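Local structure of parahox neighbor (Phaeodactylum tricornutum CCAP 1055/1, 5Z5M) at residues 5-10 with 172-177; 17-22 with 32-37; 24-29 with 161-166; 47-52 with 165-170. The protein probably catalyses the last two steps from 5-hydroxyisourate to (S)-allantoin, hydrolysis and then stereoselective decarboxylation, in one fused chain. All coordinates share one frame; numbering follows the deposited sequence.

Interaction 1: residues 5-10 with 172-177; sequences VTVKDL and SKIDTS
Val5 and Asp175 are joined backbone to backbone: Asp175 N donates to Val5 O at 2.8 Å, a nearly straight bond (165° at the hydrogen). The same oxygen is brushed by the CA-H of Ile174. Two waters extend this polar seam on the main chain: one accepts a hydrogen bond from Val5 N and donates one to Lys173 O, and the other links Val7 N and Asp175 O in the same way. In the fold, the N-terminal residues leading into helix 7-11 are thereby tied to the place where helix 151-173 ends and the chain sets off for the transthyretin-like part. Thr6 is the N-cap of helix 7-11. Its chi1 of 58° swings OG1 back over the helix start, where it accepts from Asp9 N (3.1 Å). Threonine suits the place because it combines this capping hydroxyl with a methyl, CG2, that lies alongside the Asp175 side chain and 3.7 Å from Asp175 O. A valine here would probably leave Asp9 N without its capping acceptor and let the first helical turn fray. Asp175 is itself engaged, its OD1 accepting from Ser177 N in an Asx turn. Apolar contact lies on the buried side, where the branched Val7 and Ile174 meet through their CG2 methyls at 3.8 Å, and Leu10 CD2 comes more loosely to Ile174 CD1. Phe21 of helix 15-22 and Ile49 of helix 49-61 also pack against Ile174.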
loop_
_atom_site.group_PDB
_atom_site.type_symbol
_atom_site.label_atom_id
_atom_site.label_comp_id
_atom_site.label_asym_id
_atom_site.label_seq_id
_atom_site.Cartn_x
_atom_site.Cartn_y
_atom_site.Cartn_z
ATOM N N VAL A 5 -1.152 -19.784 37.881
ATOM C CA VAL A 5 -0.911 -21.073 37.239
ATOM C C VAL A 5 -0.484 -20.909 35.779
ATOM O O VAL A 5 -1.182 -20.281 34.979
ATOM C CB VAL A 5 -2.163 -21.981 37.320
ATOM C CG1 VAL A 5 -3.408 -21.235 36.864
ATOM C CG2 VAL A 5 -1.964 -23.251 36.506
ATOM N N THR A 6 0.677 -21.459 35.441
ATOM C CA THR A 6 1.150 -21.448 34.063
ATOM C C THR A 6 0.534 -22.616 33.313
ATOM O O THR A 6 -0.109 -23.474 33.920
ATOM C CB THR A 6 2.688 -21.539 33.979
ATOM O OG1 THR A 6 3.137 -22.727 34.645
ATOM C CG2 THR A 6 3.335 -20.321 34.627
ATOM N N VAL A 7 0.717 -22.651 31.997
ATOM C CA VAL A 7 0.227 -23.776 31.212
ATOM C C VAL A 7 0.974 -25.048 31.611
ATOM O O VAL A 7 0.367 -26.106 31.781
ATOM C CB VAL A 7 0.381 -23.537 29.699
ATOM C CG1 VAL A 7 -0.061 -24.772 28.918
ATOM C CG2 VAL A 7 -0.430 -22.325 29.273
ATOM N N LYS A 8 2.291 -24.926 31.761
ATOM C CA LYS A 8 3.138 -26.025 32.219
ATOM C C LYS A 8 2.631 -26.598 33.535
ATOM O O LYS A 8 2.478 -27.809 33.688
ATOM C CB LYS A 8 4.579 -25.550 32.396
ATOM C CG LYS A 8 5.534 -26.029 31.331
ATOM C CD LYS A 8 6.907 -26.326 31.917
ATOM C CE LYS A 8 6.849 -27.519 32.855
ATOM N NZ LYS A 8 8.155 -28.236 32.935
ATOM N N ASP A 9 2.377 -25.704 34.481
ATOM C CA ASP A 9 1.871 -26.064 35.797
ATOM C C ASP A 9 0.507 -26.755 35.690
ATOM O O ASP A 9 0.307 -27.844 36.234
ATOM C CB ASP A 9 1.786 -24.805 36.673
ATOM C CG ASP A 9 1.059 -25.039 37.983
ATOM O OD1 ASP A 9 1.070 -26.182 38.490
ATOM O OD2 ASP A 9 0.481 -24.067 38.515
ATOM N N LEU A 10 -0.420 -26.119 34.979
ATOM C CA LEU A 10 -1.772 -26.659 34.804
ATOM C C LEU A 10 -1.774 -28.086 34.263
ATOM O O LEU A 10 -2.337 -29.000 34.875
ATOM C CB LEU A 10 -2.584 -25.760 33.866
ATOM C CG LEU A 10 -3.984 -26.252 33.480
ATOM C CD1 LEU A 10 -4.872 -26.451 34.703
ATOM C CD2 LEU A 10 -4.636 -25.290 32.492
ATOM N N SER A 172 -7.165 -14.826 31.135
ATOM C CA SER A 172 -7.378 -14.249 32.459
ATOM C C SER A 172 -7.141 -15.269 33.570
ATOM O O SER A 172 -6.845 -14.899 34.706
ATOM C CB SER A 172 -8.788 -13.660 32.572
ATOM O OG SER A 172 -9.774 -14.675 32.567
ATOM N N LYS A 173 -7.247 -16.551 33.238
ATOM C CA LYS A 173 -7.063 -17.605 34.232
ATOM C C LYS A 173 -5.637 -18.142 34.268
ATOM O O LYS A 173 -5.214 -18.728 35.265
ATOM C CB LYS A 173 -8.028 -18.762 33.968
ATOM C CG LYS A 173 -9.480 -18.427 34.213
ATOM C CD LYS A 173 -10.373 -19.585 33.808
ATOM C CE LYS A 173 -9.918 -20.875 34.466
ATOM N NZ LYS A 173 -9.844 -20.767 35.948
ATOM N N ILE A 174 -4.900 -17.943 33.181
ATOM C CA ILE A 174 -3.567 -18.522 33.049
ATOM C C ILE A 174 -2.468 -17.462 33.130
ATOM O O ILE A 174 -2.573 -16.397 32.527
ATOM C CB ILE A 174 -3.445 -19.306 31.721
ATOM C CG1 ILE A 174 -4.191 -20.641 31.833
ATOM C CG2 ILE A 174 -1.984 -19.537 31.349
ATOM C CD1 ILE A 174 -4.262 -21.422 30.537
ATOM N N ASP A 175 -1.422 -17.762 33.896
ATOM C CA ASP A 175 -0.261 -16.883 34.020
ATOM C C ASP A 175 0.608 -16.987 32.765
ATOM O O ASP A 175 1.270 -17.996 32.542
ATOM C CB ASP A 175 0.541 -17.244 35.277
ATOM C CG ASP A 175 1.831 -16.448 35.412
ATOM O OD1 ASP A 175 2.001 -15.421 34.723
ATOM O OD2 ASP A 175 2.680 -16.851 36.230
ATOM N N THR A 176 0.603 -15.938 31.949
ATOM C CA THR A 176 1.319 -15.969 30.678
ATOM C C THR A 176 2.650 -15.226 30.747
ATOM O O THR A 176 3.204 -14.846 29.721
ATOM C CB THR A 176 0.471 -15.362 29.534
ATOM O OG1 THR A 176 0.112 -14.013 29.857
ATOM C CG2 THR A 176 -0.801 -16.179 29.313
ATOM N N SER A 177 3.174 -15.033 31.954
ATOM C CA SER A 177 4.420 -14.290 32.117
ATOM C C SER A 177 5.607 -15.032 31.499
ATOM O O SER A 177 6.658 -14.438 31.262
ATOM C CB SER A 177 4.691 -14.010 33.598
ATOM O OG SER A 177 5.094 -15.187 34.272
HETATM O O HOH W 1 -3.122 -18.144 37.471
HETATM O O HOH W 2 1.722 -20.077 30.865
#

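Interaction 2: residues 17-22 with 32-37; sequences EIASFL and VAEALV
Ala19 and Ala33 face each other where the two helices come closest in backbone, with 5.1 Å between their CA atoms. Their short segments run roughly antiparallel, at 149°, with axes 8.7 Å apart, and small residues make so close an approach possible. The bump offered by Ala33 is a single methyl: CB settles against the backbone oxygens of Ala19 and Leu22, 3.8 Å from Ala19 O, and also meets Leu22 CB. Alanine suits this place because its single methyl lies directly against the opposing main chain. In return, Ala19 CB points into the hollow bordered by Glu34 and Val37. Glu34 starts away from the partner helix, but its chain bends at chi2 (-54°) and brings OE2 back to 3.4 Å from Ala19 CB; the carboxylate's charge is met by Lys38 through OE1. Beside this shallow alanine centre stand the branched residues. Ile18 and Val37 lie alongside each other, pointing opposite ways, with Ile18 CG2 at 3.6 Å from Val37 CG1, while the other Val37 methyl, CG2, lies 4.2 Å from Ala19 CB. Further along, Leu22 and Leu36 meet methyl to methyl, CD1 to CD2 at 3.8 Å. The pair forms a helical hairpin within the all-helical OHCU decarboxylase part: Leu10 of helix 7-11 packs on Leu22, and helix 49-61 lies against Leu36 through Ala55 and Ile59.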
loop_
_atom_site.group_PDB
_atom_site.type_symbol
_atom_site.label_atom_id
_atom_site.label_comp_id
_atom_site.label_asym_id
_atom_site.label_seq_id
_atom_site.Cartn_x
_atom_site.Cartn_y
_atom_site.Cartn_z
ATOM N N GLU A 17 -8.408 -32.331 37.786
ATOM C CA GLU A 17 -8.117 -30.970 38.215
ATOM C C GLU A 17 -8.021 -30.031 37.007
ATOM O O GLU A 17 -8.378 -28.850 37.087
ATOM C CB GLU A 17 -6.822 -30.940 39.029
ATOM C CG GLU A 17 -6.535 -29.616 39.708
ATOM C CD GLU A 17 -5.406 -29.721 40.719
ATOM O OE1 GLU A 17 -4.905 -30.847 40.936
ATOM O OE2 GLU A 17 -5.020 -28.680 41.292
ATOM N N ILE A 18 -7.538 -30.564 35.892
ATOM C CA ILE A 18 -7.452 -29.791 34.658
ATOM C C ILE A 18 -8.850 -29.516 34.122
ATOM O O ILE A 18 -9.174 -28.386 33.759
ATOM C CB ILE A 18 -6.618 -30.520 33.585
ATOM C CG1 ILE A 18 -5.181 -30.718 34.075
ATOM C CG2 ILE A 18 -6.619 -29.740 32.266
ATOM C CD1 ILE A 18 -4.318 -31.491 33.116
ATOM N N ALA A 19 -9.683 -30.550 34.101
ATOM C CA ALA A 19 -11.038 -30.418 33.586
ATOM C C ALA A 19 -11.835 -29.417 34.416
ATOM O O ALA A 19 -12.599 -28.617 33.877
ATOM C CB ALA A 19 -11.734 -31.770 33.564
ATOM N N SER A 20 -11.643 -29.457 35.728
ATOM C CA SER A 20 -12.310 -28.520 36.619
ATOM C C SER A 20 -11.851 -27.087 36.339
ATOM O O SER A 20 -12.649 -26.147 36.348
ATOM C CB SER A 20 -12.046 -28.893 38.077
ATOM O OG SER A 20 -12.564 -27.913 38.955
ATOM N N PHE A 21 -10.558 -26.933 36.079
ATOM C CA PHE A 21 -9.987 -25.618 35.818
ATOM C C PHE A 21 -10.550 -25.020 34.529
ATOM O O PHE A 21 -10.851 -23.829 34.469
ATOM C CB PHE A 21 -8.460 -25.713 35.744
ATOM C CG PHE A 21 -7.770 -24.384 35.643
ATOM C CD1 PHE A 21 -7.478 -23.653 36.780
ATOM C CD2 PHE A 21 -7.393 -23.878 34.410
ATOM C CE1 PHE A 21 -6.836 -22.431 36.690
ATOM C CE2 PHE A 21 -6.749 -22.661 34.313
ATOM C CZ PHE A 21 -6.474 -21.934 35.453
ATOM N N LEU A 22 -10.719 -25.858 33.510
ATOM C CA LEU A 22 -11.089 -25.385 32.176
ATOM C C LEU A 22 -12.555 -25.615 31.819
ATOM O O LEU A 22 -12.964 -25.374 30.685
ATOM C CB LEU A 22 -10.212 -26.064 31.123
ATOM C CG LEU A 22 -8.704 -25.840 31.239
ATOM C CD1 LEU A 22 -7.961 -26.771 30.286
ATOM C CD2 LEU A 22 -8.362 -24.390 30.950
ATOM N N VAL A 32 -16.309 -30.044 26.646
ATOM C CA VAL A 32 -15.126 -29.646 25.890
ATOM C C VAL A 32 -13.867 -30.012 26.661
ATOM O O VAL A 32 -12.940 -30.603 26.109
ATOM C CB VAL A 32 -15.100 -28.132 25.586
ATOM C CG1 VAL A 32 -13.863 -27.783 24.770
ATOM C CG2 VAL A 32 -16.359 -27.706 24.844
ATOM N N ALA A 33 -13.843 -29.653 27.941
ATOM C CA ALA A 33 -12.696 -29.929 28.800
ATOM C C ALA A 33 -12.544 -31.425 29.040
ATOM O O ALA A 33 -11.430 -31.941 29.180
ATOM C CB ALA A 33 -12.837 -29.185 30.125
ATOM N N GLU A 34 -13.676 -32.119 29.076
ATOM C CA GLU A 34 -13.674 -33.562 29.259
ATOM C C GLU A 34 -12.986 -34.254 28.092
ATOM O O GLU A 34 -12.053 -35.027 28.291
ATOM C CB GLU A 34 -15.099 -34.076 29.425
ATOM C CG GLU A 34 -15.722 -33.650 30.731
ATOM C CD GLU A 34 -14.871 -34.028 31.930
ATOM O OE1 GLU A 34 -14.367 -35.171 31.966
ATOM O OE2 GLU A 34 -14.707 -33.182 32.837
ATOM N N ALA A 35 -13.441 -33.954 26.877
ATOM C CA ALA A 35 -12.821 -34.485 25.670
ATOM C C ALA A 35 -11.324 -34.169 25.632
ATOM O O ALA A 35 -10.521 -34.995 25.212
ATOM C CB ALA A 35 -13.516 -33.935 24.432
ATOM N N LEU A 36 -10.954 -32.981 26.102
ATOM C CA LEU A 36 -9.553 -32.561 26.108
ATOM C C LEU A 36 -8.662 -33.460 26.968
ATOM O O LEU A 36 -7.656 -33.989 26.493
ATOM C CB LEU A 36 -9.431 -31.115 26.593
ATOM C CG LEU A 36 -8.014 -30.542 26.547
ATOM C CD1 LEU A 36 -7.584 -30.266 25.113
ATOM C CD2 LEU A 36 -7.865 -29.294 27.410
ATOM N N VAL A 37 -9.031 -33.633 28.232
ATOM C CA VAL A 37 -8.173 -34.339 29.187
ATOM C C VAL A 37 -8.108 -35.852 28.989
ATOM O O VAL A 37 -7.222 -36.511 29.540
ATOM C CB VAL A 37 -8.617 -34.063 30.639
ATOM C CG1 VAL A 37 -8.433 -32.593 30.978
ATOM C CG2 VAL A 37 -10.064 -34.474 30.840
#

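Interaction 3: residues 24-29 with 161-166; sequences GIYEHS and QVHKIA
The loop joining helices 15-22 and 30-38 packs here on the long helix 151-173, inside the OHCU decarboxylase part, and its type II turn from Tyr26 to Ser29 starts with the residue that makes most of the contact. Tyr26 CG is anti to the carbonyl carbon (chi1 -69°), which carries the ring to the helix. There Ala166 CB lies over one face, displaced to the rim near CZ (3.5 Å), and makes a CH-pi contact 3.8 Å from the ring centroid, 22° off the normal. A residue as small as alanine suits this place because the flat ring can approach the helix closely. Ile25 CG2 touches the same methyl at 3.6 Å. At its far end Tyr26 OH shares a hydrogen bond with His163 ND1, 2.7 Å long, the hydroxyl at the imidazole edge and close to its plane. The two rings meet rim to rim, their planes turned 83° apart. A water donates hydrogen bonds to both Ile25 O and Val162 O, bridging loop and helix. His163 NE2 is hydrogen-bonded to Asn61 of helix 49-61, and Val60 packs on Tyr26. With both imidazole nitrogens engaged, the orientation of the His163 ring is probably well fixed, and through it the tyrosine hydroxyl, a polar group on a buried side chain, gains a partner.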
loop_
_atom_site.group_PDB
_atom_site.type_symbol
_atom_site.label_atom_id
_atom_site.label_comp_id
_atom_site.label_asym_id
_atom_site.label_seq_id
_atom_site.Cartn_x
_atom_site.Cartn_y
_atom_site.Cartn_z
ATOM N N GLY A 24 -15.283 -24.108 32.376
ATOM C CA GLY A 24 -16.134 -22.958 32.116
ATOM C C GLY A 24 -15.630 -22.055 31.001
ATOM O O GLY A 24 -16.229 -21.014 30.716
ATOM N N ILE A 25 -14.528 -22.452 30.374
ATOM C CA ILE A 25 -13.969 -21.718 29.238
ATOM C C ILE A 25 -15.032 -21.498 28.163
ATOM O O ILE A 25 -15.214 -20.384 27.669
ATOM C CB ILE A 25 -12.765 -22.462 28.629
ATOM C CG1 ILE A 25 -11.591 -22.499 29.617
ATOM C CG2 ILE A 25 -12.343 -21.811 27.325
ATOM C CD1 ILE A 25 -11.321 -21.175 30.330
ATOM N N TYR A 26 -15.729 -22.573 27.808
ATOM C CA TYR A 26 -16.932 -22.474 26.995
ATOM C C TYR A 26 -18.139 -22.637 27.916
ATOM O O TYR A 26 -18.189 -23.553 28.743
ATOM C CB TYR A 26 -16.935 -23.517 25.872
ATOM C CG TYR A 26 -15.892 -23.264 24.796
ATOM C CD1 TYR A 26 -14.606 -23.788 24.905
ATOM C CD2 TYR A 26 -16.196 -22.506 23.670
ATOM C CE1 TYR A 26 -13.655 -23.561 23.922
ATOM C CE2 TYR A 26 -15.250 -22.272 22.684
ATOM C CZ TYR A 26 -13.981 -22.800 22.818
ATOM O OH TYR A 26 -13.038 -22.563 21.839
ATOM N N GLU A 27 -19.093 -21.725 27.771
ATOM C CA GLU A 27 -20.225 -21.602 28.684
ATOM C C GLU A 27 -21.073 -22.863 28.766
ATOM O O GLU A 27 -21.581 -23.347 27.753
ATOM C CB GLU A 27 -21.110 -20.426 28.262
ATOM C CG GLU A 27 -22.009 -19.892 29.359
ATOM C CD GLU A 27 -21.274 -18.967 30.311
ATOM O OE1 GLU A 27 -20.077 -18.695 30.078
ATOM O OE2 GLU A 27 -21.897 -18.507 31.291
ATOM N N HIS A 28 -21.222 -23.378 29.985
ATOM C CA HIS A 28 -22.034 -24.564 30.255
ATOM C C HIS A 28 -21.652 -25.709 29.336
ATOM O O HIS A 28 -22.513 -26.458 28.874
ATOM C CB HIS A 28 -23.524 -24.249 30.103
ATOM C CG HIS A 28 -23.997 -23.129 30.978
ATOM N ND1 HIS A 28 -23.189 -22.515 31.907
ATOM C CD2 HIS A 28 -25.201 -22.510 31.057
ATOM C CE1 HIS A 28 -23.871 -21.566 32.525
ATOM N NE2 HIS A 28 -25.093 -21.544 32.027
ATOM N N SER A 29 -20.357 -25.829 29.062
ATOM C CA SER A 29 -19.866 -26.824 28.124
ATOM C C SER A 29 -18.655 -27.550 28.687
ATOM O O SER A 29 -17.572 -27.519 28.102
ATOM C CB SER A 29 -19.517 -26.166 26.787
ATOM O OG SER A 29 -20.649 -25.514 26.240
ATOM N N GLN A 161 -17.195 -15.565 17.552
ATOM C CA GLN A 161 -17.258 -14.774 18.777
ATOM C C GLN A 161 -17.067 -15.628 20.038
ATOM O O GLN A 161 -16.378 -15.203 20.963
ATOM C CB GLN A 161 -18.584 -14.003 18.859
ATOM C CG GLN A 161 -18.835 -13.022 17.698
ATOM C CD GLN A 161 -17.809 -11.896 17.602
ATOM O OE1 GLN A 161 -17.434 -11.284 18.603
ATOM N NE2 GLN A 161 -17.354 -11.618 16.388
ATOM N N VAL A 162 -17.649 -16.830 20.092
ATOM C CA VAL A 162 -17.498 -17.627 21.310
ATOM C C VAL A 162 -16.056 -18.121 21.474
ATOM O O VAL A 162 -15.572 -18.238 22.594
ATOM C CB VAL A 162 -18.472 -18.843 21.370
ATOM C CG1 VAL A 162 -19.918 -18.377 21.267
ATOM C CG2 VAL A 162 -18.153 -19.871 20.310
ATOM N N HIS A 163 -15.365 -18.386 20.369
ATOM C CA HIS A 163 -13.962 -18.784 20.452
ATOM C C HIS A 163 -13.123 -17.623 20.949
ATOM O O HIS A 163 -12.150 -17.821 21.668
ATOM C CB HIS A 163 -13.426 -19.261 19.099
ATOM C CG HIS A 163 -14.001 -20.569 18.649
ATOM N ND1 HIS A 163 -14.076 -21.670 19.470
ATOM C CD2 HIS A 163 -14.514 -20.950 17.456
ATOM C CE1 HIS A 163 -14.619 -22.676 18.806
ATOM N NE2 HIS A 163 -14.888 -22.265 17.579
ATOM N N LYS A 164 -13.500 -16.409 20.554
ATOM C CA LYS A 164 -12.774 -15.225 20.988
ATOM C C LYS A 164 -12.974 -15.017 22.484
ATOM O O LYS A 164 -12.067 -14.586 23.180
ATOM C CB LYS A 164 -13.232 -13.989 20.211
ATOM C CG LYS A 164 -12.733 -13.933 18.780
ATOM C CD LYS A 164 -13.588 -12.993 17.937
ATOM C CE LYS A 164 -13.420 -11.547 18.366
ATOM N NZ LYS A 164 -14.117 -10.605 17.442
ATOM N N ILE A 165 -14.175 -15.321 22.966
ATOM C CA ILE A 165 -14.482 -15.207 24.386
ATOM C C ILE A 165 -13.733 -16.276 25.181
ATOM O O ILE A 165 -13.232 -16.015 26.275
ATOM C CB ILE A 165 -16.003 -15.309 24.627
ATOM C CG1 ILE A 165 -16.684 -14.044 24.108
ATOM C CG2 ILE A 165 -16.310 -15.505 26.103
ATOM C CD1 ILE A 165 -18.173 -14.162 23.946
ATOM N N ALA A 166 -13.623 -17.469 24.606
ATOM C CA ALA A 166 -12.885 -18.554 25.232
ATOM C C ALA A 166 -11.423 -18.156 25.417
ATOM O O ALA A 166 -10.831 -18.402 26.466
ATOM C CB ALA A 166 -12.992 -19.819 24.399
HETATM O O HOH W 3 -16.645 -19.071 25.176
#

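Interaction 4: residues 47-52 with 165-170; sequences ETISQL and IAWMRL
The start of helix 49-61 comes up beside helix 151-173 with 7.7 Å between the CA atoms of Ile49 and Leu170, a spacing bridged by side chains. Ile49 fills most of it. Its CG1 branch is anti to the backbone N (chi1 -171°), which carries CD1 out to the helix backbone at Leu170 O and on to Leu170 CB at 4.2 Å. The CG2 methyl instead turns to the indole of Trp167, touching CH2 at 3.8 Å, and the two side chains cross at about a right angle. Ile49 O lies at the edge of the indole, near its plane, 3.7 Å from Trp167 CZ3. An alanine at Ile49 would probably open a gap between Trp167 and Leu170, leaving the indole rim with less to hold it in place. Both segments belong to the helical OHCU decarboxylase part, and the start of helix 49-61 is finished by a capping box: Thr48 OG1 accepts from Gln51 N and Gln51 OE1, weakly, from Thr48 N. Gln51 OE1 also accepts from Glu47 N, at 2.6 Å. Leucines close the deeper side, Leu52 CD2 meeting Leu170 CD2 at 4.0 Å, a contact that Leu22 of helix 15-22 joins. On the other flank the polar atoms look to the transthyretin-like part of the chain: Trp167 NE1 donates to Asp276 O, and Ser50 OG, near the indole rim, is hydrogen-bonded to Asp279 and Asn277.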
loop_
_atom_site.group_PDB
_atom_site.type_symbol
_atom_site.label_atom_id
_atom_site.label_comp_id
_atom_site.label_asym_id
_atom_site.label_seq_id
_atom_site.Cartn_x
_atom_site.Cartn_y
_atom_site.Cartn_z
ATOM N N GLU A 47 2.076 -27.221 24.692
ATOM C CA GLU A 47 3.160 -26.535 25.388
ATOM C C GLU A 47 2.871 -25.061 25.665
ATOM O O GLU A 47 3.490 -24.465 26.544
ATOM C CB GLU A 47 4.457 -26.657 24.584
ATOM C CG GLU A 47 4.987 -28.079 24.451
ATOM C CD GLU A 47 6.352 -28.133 23.771
ATOM O OE1 GLU A 47 6.825 -27.080 23.293
ATOM O OE2 GLU A 47 6.952 -29.226 23.713
ATOM N N THR A 48 1.942 -24.473 24.917
ATOM C CA THR A 48 1.662 -23.044 25.048
ATOM C C THR A 48 0.169 -22.775 25.224
ATOM O O THR A 48 -0.663 -23.657 25.011
ATOM C CB THR A 48 2.160 -22.255 23.819
ATOM O OG1 THR A 48 1.465 -22.706 22.648
ATOM C CG2 THR A 48 3.659 -22.432 23.625
ATOM N N ILE A 49 -0.175 -21.552 25.609
ATOM C CA ILE A 49 -1.581 -21.219 25.780
ATOM C C ILE A 49 -2.270 -21.190 24.410
ATOM O O ILE A 49 -3.449 -21.538 24.295
ATOM C CB ILE A 49 -1.766 -19.879 26.535
ATOM C CG1 ILE A 49 -3.242 -19.665 26.892
ATOM C CG2 ILE A 49 -1.205 -18.715 25.740
ATOM C CD1 ILE A 49 -3.492 -18.443 27.742
ATOM N N SER A 50 -1.522 -20.834 23.368
ATOM C CA SER A 50 -2.044 -20.878 22.002
ATOM C C SER A 50 -2.485 -22.283 21.621
ATOM O O SER A 50 -3.580 -22.485 21.094
ATOM C CB SER A 50 -0.999 -20.391 20.998
ATOM O OG SER A 50 -0.759 -19.009 21.140
ATOM N N GLN A 51 -1.617 -23.255 21.888
ATOM C CA GLN A 51 -1.912 -24.644 21.564
ATOM C C GLN A 51 -3.088 -25.176 22.381
ATOM O O GLN A 51 -3.886 -25.974 21.889
ATOM C CB GLN A 51 -0.670 -25.510 21.787
ATOM C CG GLN A 51 0.433 -25.254 20.769
ATOM C CD GLN A 51 1.738 -25.934 21.131
ATOM O OE1 GLN A 51 1.903 -26.432 22.242
ATOM N NE2 GLN A 51 2.675 -25.953 20.193
ATOM N N LEU A 52 -3.184 -24.729 23.627
ATOM C CA LEU A 52 -4.281 -25.137 24.492
ATOM C C LEU A 52 -5.608 -24.621 23.933
ATOM O O LEU A 52 -6.590 -25.361 23.848
ATOM C CB LEU A 52 -4.053 -24.627 25.921
ATOM C CG LEU A 52 -5.226 -24.824 26.883
ATOM C CD1 LEU A 52 -5.606 -26.305 26.972
ATOM C CD2 LEU A 52 -4.887 -24.257 28.250
ATOM N N ILE A 165 -14.175 -15.321 22.966
ATOM C CA ILE A 165 -14.482 -15.207 24.386
ATOM C C ILE A 165 -13.733 -16.276 25.181
ATOM O O ILE A 165 -13.232 -16.015 26.275
ATOM C CB ILE A 165 -16.003 -15.309 24.627
ATOM C CG1 ILE A 165 -16.684 -14.044 24.108
ATOM C CG2 ILE A 165 -16.310 -15.505 26.103
ATOM C CD1 ILE A 165 -18.173 -14.162 23.946
ATOM N N ALA A 166 -13.623 -17.469 24.606
ATOM C CA ALA A 166 -12.885 -18.554 25.232
ATOM C C ALA A 166 -11.423 -18.156 25.417
ATOM O O ALA A 166 -10.831 -18.402 26.466
ATOM C CB ALA A 166 -12.992 -19.819 24.399
ATOM N N TRP A 167 -10.864 -17.526 24.390
ATOM C CA TRP A 167 -9.485 -17.051 24.416
ATOM C C TRP A 167 -9.297 -16.010 25.518
ATOM O O TRP A 167 -8.307 -16.050 26.248
ATOM C CB TRP A 167 -9.112 -16.476 23.049
ATOM C CG TRP A 167 -7.737 -15.886 22.948
ATOM C CD1 TRP A 167 -7.426 -14.597 22.642
ATOM C CD2 TRP A 167 -6.489 -16.569 23.130
ATOM N NE1 TRP A 167 -6.060 -14.424 22.629
ATOM C CE2 TRP A 167 -5.461 -15.626 22.918
ATOM C CE3 TRP A 167 -6.139 -17.885 23.447
ATOM C CZ2 TRP A 167 -4.113 -15.951 23.023
ATOM C CZ3 TRP A 167 -4.791 -18.211 23.541
ATOM C CH2 TRP A 167 -3.799 -17.248 23.332
ATOM N N MET A 168 -10.262 -15.096 25.651
ATOM C CA MET A 168 -10.203 -14.074 26.695
ATOM C C MET A 168 -10.240 -14.690 28.090
ATOM O O MET A 168 -9.557 -14.225 28.997
ATOM C CB MET A 168 -11.352 -13.070 26.540
ATOM C CG MET A 168 -11.245 -12.209 25.301
ATOM S SD MET A 168 -12.650 -11.090 25.137
ATOM C CE MET A 168 -12.307 -10.366 23.535
ATOM N N ARG A 169 -11.034 -15.738 28.261
ATOM C CA ARG A 169 -11.139 -16.379 29.566
ATOM C C ARG A 169 -9.876 -17.161 29.918
ATOM O O ARG A 169 -9.435 -17.151 31.070
ATOM C CB ARG A 169 -12.357 -17.296 29.609
ATOM C CG ARG A 169 -13.672 -16.544 29.648
ATOM C CD ARG A 169 -14.838 -17.496 29.463
ATOM N NE ARG A 169 -16.120 -16.813 29.592
ATOM C CZ ARG A 169 -17.283 -17.346 29.241
ATOM N NH1 ARG A 169 -17.330 -18.571 28.733
ATOM N NH2 ARG A 169 -18.400 -16.650 29.394
ATOM N N LEU A 170 -9.301 -17.833 28.925
ATOM C CA LEU A 170 -8.046 -18.563 29.110
ATOM C C LEU A 170 -6.928 -17.616 29.535
ATOM O O LEU A 170 -6.133 -17.938 30.416
ATOM C CB LEU A 170 -7.644 -19.298 27.826
ATOM C CG LEU A 170 -8.356 -20.614 27.504
ATOM C CD1 LEU A 170 -8.061 -21.040 26.072
ATOM C CD2 LEU A 170 -7.936 -21.710 28.488
#

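Overall arrangement
Three of the contacts use helix 151-173: interaction 1 lies at its C-terminal end and just beyond, while interactions 3 and 4 take successive turns before it and share Ile165 and Ala166. Interaction 2 pairs two other helices beside it. Interactions 2, 3 and 4 are buried; interaction 1 is partly buried and combines a backbone bond and bridging waters with apolar packing round Ile174. Interaction 2 is almost wholly apolar, interaction 3 mixes a ring face with a polar ring bond, and interaction 4 is apolar packing with polar ends directed elsewhere. They meet through touching side chains: Leu22 reaches both Leu52 and Leu170, Ile174 touches Leu52, and Arg169 pairs with Glu27 in a salt bridge joining interactions 3 and 4.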